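Local coordinates for probable quinone reductase Qor (NADPH:quinone reductase) (Zeta-crystallin homolog protein) (Mycobacterium tuberculosis, PDB 4RVU), which probably transfers electrons from NADPH to quinone substrates, as a quinone reductase of the medium-chain dehydrogenase type that binds the dinucleotide in a Rossmann domain, at residues 227-232 with 257-262. Sequence-based numbering, arbitrary orientation.
Sequences TTFDAS and PQRLNA
R259 reaches from helix 258-262 to D230 and F229 at the start of helix 229-234, joining two helices of the Rossmann-type cofactor domain. The backbones stay well apart, with CA of D230 and CA of R259 9.7 Å from each other, and the R259 chain, bent at chi3, spans the gap. The tight part is F229: CG anti to the backbone N (chi1 -174°) carries the ring toward helix 258-262, where it is buried against L242 and L244 of strand 240-244 and L268 of strand 267-269. NH2 of R259 comes to the edge of that ring, near its plane and 4.0 Å from CE1, so it does not sit over the face as a cation-pi contact would. The solvent side belongs to exposed D230, whose OD1 takes a salt-bridged hydrogen bond from NH2 of R259 at 2.8 Å, with a bent N-H...O angle of 144°. The carboxylate and guanidinium planes are nearly perpendicular, and NH2 meets OD1 from above the carboxylate plane. Across the dimer interface, L268 of the second subunit packs on L260. A water adds a second link between the helices: it donates to O of D230 at 2.8 Å and accepts from NH2 of R259 at 3.2 Å.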
ATOM      1  N   THR A 227       3.464   5.806 -18.239  1.00 20.43           N
ATOM      2  CA  THR A 227       2.737   5.179 -19.354  1.00 19.78           C
ATOM      3  C   THR A 227       2.041   3.852 -19.029  1.00 19.54           C
ATOM      4  O   THR A 227       1.278   3.323 -19.843  1.00 20.28           O
ATOM      5  CB  THR A 227       3.653   4.973 -20.581  1.00 20.06           C
ATOM      6  OG1 THR A 227       4.719   4.083 -20.232  1.00 19.95           O
ATOM      7  CG2 THR A 227       4.236   6.294 -21.029  1.00 19.23           C
ATOM      8  N   THR A 228       2.281   3.326 -17.834  1.00 17.82           N
ATOM      9  CA  THR A 228       1.750   2.020 -17.492  1.00 16.97           C
ATOM     10  C   THR A 228       0.903   2.019 -16.219  1.00 17.00           C
ATOM     11  O   THR A 228       0.188   1.053 -15.975  1.00 18.01           O
ATOM     12  CB  THR A 228       2.875   1.000 -17.310  1.00 18.04           C
ATOM     13  OG1 THR A 228       3.834   1.519 -16.380  1.00 18.11           O
ATOM     14  CG2 THR A 228       3.568   0.714 -18.648  1.00 17.84           C
ATOM     15  N   PHE A 229       1.006   3.070 -15.406  1.00 19.15           N
ATOM     16  CA  PHE A 229       0.364   3.069 -14.085  1.00 19.66           C
ATOM     17  C   PHE A 229      -1.141   2.776 -14.131  1.00 19.93           C
ATOM     18  O   PHE A 229      -1.633   1.904 -13.399  1.00 19.71           O
ATOM     19  CB  PHE A 229       0.616   4.371 -13.318  1.00 19.31           C
ATOM     20  CG  PHE A 229       0.085   4.338 -11.915  1.00 19.73           C
ATOM     21  CD1 PHE A 229      -1.211   4.759 -11.643  1.00 20.17           C
ATOM     22  CD2 PHE A 229       0.861   3.844 -10.875  1.00 19.90           C
ATOM     23  CE1 PHE A 229      -1.719   4.714 -10.361  1.00 20.06           C
ATOM     24  CE2 PHE A 229       0.356   3.794  -9.576  1.00 20.27           C
ATOM     25  CZ  PHE A 229      -0.943   4.234  -9.326  1.00 19.95           C
ATOM     26  N   ASP A 230      -1.882   3.511 -14.962  1.00 24.03           N
ATOM     27  CA  ASP A 230      -3.326   3.310 -15.029  1.00 24.11           C
ATOM     28  C   ASP A 230      -3.676   1.866 -15.374  1.00 23.54           C
ATOM     29  O   ASP A 230      -4.593   1.284 -14.792  1.00 22.72           O
ATOM     30  CB  ASP A 230      -3.967   4.276 -16.032  1.00 25.14           C
ATOM     31  CG  ASP A 230      -3.816   5.725 -15.615  1.00 25.42           C
ATOM     32  OD1 ASP A 230      -3.328   5.973 -14.493  1.00 24.44           O
ATOM     33  OD2 ASP A 230      -4.189   6.621 -16.409  1.00 27.09           O
ATOM     34  N   ALA A 231      -2.930   1.288 -16.316  1.00 17.40           N
ATOM     35  CA  ALA A 231      -3.121  -0.100 -16.701  1.00 17.51           C
ATOM     36  C   ALA A 231      -2.759  -1.070 -15.576  1.00 17.47           C
ATOM     37  O   ALA A 231      -3.460  -2.060 -15.354  1.00 17.37           O
ATOM     38  CB  ALA A 231      -2.329  -0.413 -17.957  1.00 17.93           C
ATOM     39  N   SER A 232      -1.654  -0.798 -14.882  1.00 18.11           N
ATOM     40  CA  SER A 232      -1.256  -1.615 -13.736  1.00 18.24           C
ATOM     41  C   SER A 232      -2.360  -1.636 -12.689  1.00 17.54           C
ATOM     42  O   SER A 232      -2.756  -2.700 -12.201  1.00 17.73           O
ATOM     43  CB  SER A 232       0.014  -1.057 -13.096  1.00 18.36           C
ATOM     44  OG  SER A 232       1.118  -1.164 -13.976  1.00 18.99           O
ATOM     45  N   PRO A 257      -6.788   8.629  -4.004  1.00 19.72           N
ATOM     46  CA  PRO A 257      -6.825   7.376  -3.242  1.00 19.33           C
ATOM     47  C   PRO A 257      -8.086   6.564  -3.491  1.00 18.71           C
ATOM     48  O   PRO A 257      -8.042   5.340  -3.375  1.00 18.57           O
ATOM     49  CB  PRO A 257      -6.778   7.855  -1.787  1.00 19.53           C
ATOM     50  CG  PRO A 257      -6.025   9.143  -1.857  1.00 20.02           C
ATOM     51  CD  PRO A 257      -6.500   9.787  -3.133  1.00 19.54           C
ATOM     52  N   GLN A 258      -9.191   7.218  -3.841  1.00 21.00           N
ATOM     53  CA  GLN A 258     -10.416   6.475  -4.146  1.00 20.41           C
ATOM     54  C   GLN A 258     -10.282   5.577  -5.375  1.00 20.05           C
ATOM     55  O   GLN A 258     -11.074   4.646  -5.556  1.00 20.68           O
ATOM     56  CB  GLN A 258     -11.632   7.408  -4.271  1.00 21.21           C
ATOM     57  CG  GLN A 258     -12.103   7.976  -2.921  1.00 20.64           C
ATOM     58  CD  GLN A 258     -12.921   6.982  -2.107  1.00 21.77           C
ATOM     59  OE1 GLN A 258     -12.935   5.785  -2.393  1.00 21.96           O
ATOM     60  NE2 GLN A 258     -13.626   7.486  -1.094  1.00 21.60           N
ATOM     61  N   ARG A 259      -9.286   5.845  -6.217  1.00 21.18           N
ATOM     62  CA  ARG A 259      -8.995   4.922  -7.307  1.00 20.00           C
ATOM     63  C   ARG A 259      -8.588   3.562  -6.762  1.00 19.76           C
ATOM     64  O   ARG A 259      -8.855   2.538  -7.388  1.00 21.00           O
ATOM     65  CB  ARG A 259      -7.908   5.480  -8.237  1.00 20.44           C
ATOM     66  CG  ARG A 259      -8.372   6.706  -9.027  1.00 21.34           C
ATOM     67  CD  ARG A 259      -7.224   7.344  -9.793  1.00 20.87           C
ATOM     68  NE  ARG A 259      -6.680   6.431 -10.793  1.00 21.30           N
ATOM     69  CZ  ARG A 259      -5.513   6.606 -11.408  1.00 21.22           C
ATOM     70  NH1 ARG A 259      -4.764   7.663 -11.128  1.00 22.13           N
ATOM     71  NH2 ARG A 259      -5.091   5.722 -12.295  1.00 21.08           N
ATOM     72  N   LEU A 260      -7.944   3.543  -5.596  1.00 17.96           N
ATOM     73  CA  LEU A 260      -7.480   2.282  -5.011  1.00 17.79           C
ATOM     74  C   LEU A 260      -8.661   1.467  -4.492  1.00 18.63           C
ATOM     75  O   LEU A 260      -8.625   0.237  -4.459  1.00 18.80           O
ATOM     76  CB  LEU A 260      -6.473   2.541  -3.884  1.00 17.83           C
ATOM     77  CG  LEU A 260      -5.274   3.437  -4.186  1.00 19.06           C
ATOM     78  CD1 LEU A 260      -4.367   3.564  -2.958  1.00 18.68           C
ATOM     79  CD2 LEU A 260      -4.468   2.903  -5.381  1.00 18.82           C
ATOM     80  N   ASN A 261      -9.713   2.176  -4.088  1.00 18.68           N
ATOM     81  CA  ASN A 261     -10.951   1.564  -3.654  1.00 18.93           C
ATOM     82  C   ASN A 261     -11.631   0.916  -4.861  1.00 18.74           C
ATOM     83  O   ASN A 261     -11.868  -0.279  -4.878  1.00 18.48           O
ATOM     84  CB  ASN A 261     -11.829   2.651  -3.012  1.00 18.58           C
ATOM     85  CG  ASN A 261     -13.166   2.129  -2.508  1.00 19.36           C
ATOM     86  OD1 ASN A 261     -13.518   0.960  -2.690  1.00 20.16           O
ATOM     87  ND2 ASN A 261     -13.930   3.012  -1.870  1.00 18.89           N
ATOM     88  N   ALA A 262     -11.911   1.717  -5.882  1.00 21.30           N
ATOM     89  CA  ALA A 262     -12.569   1.235  -7.088  1.00 20.95           C
ATOM     90  C   ALA A 262     -11.830   0.057  -7.731  1.00 20.49           C
ATOM     91  O   ALA A 262     -12.452  -0.858  -8.275  1.00 20.45           O
ATOM     92  CB  ALA A 262     -12.735   2.378  -8.080  1.00 21.10           C
TER
HETATM   93  O   HOH W   1      -6.397   3.067 -13.620  1.00 26.72           O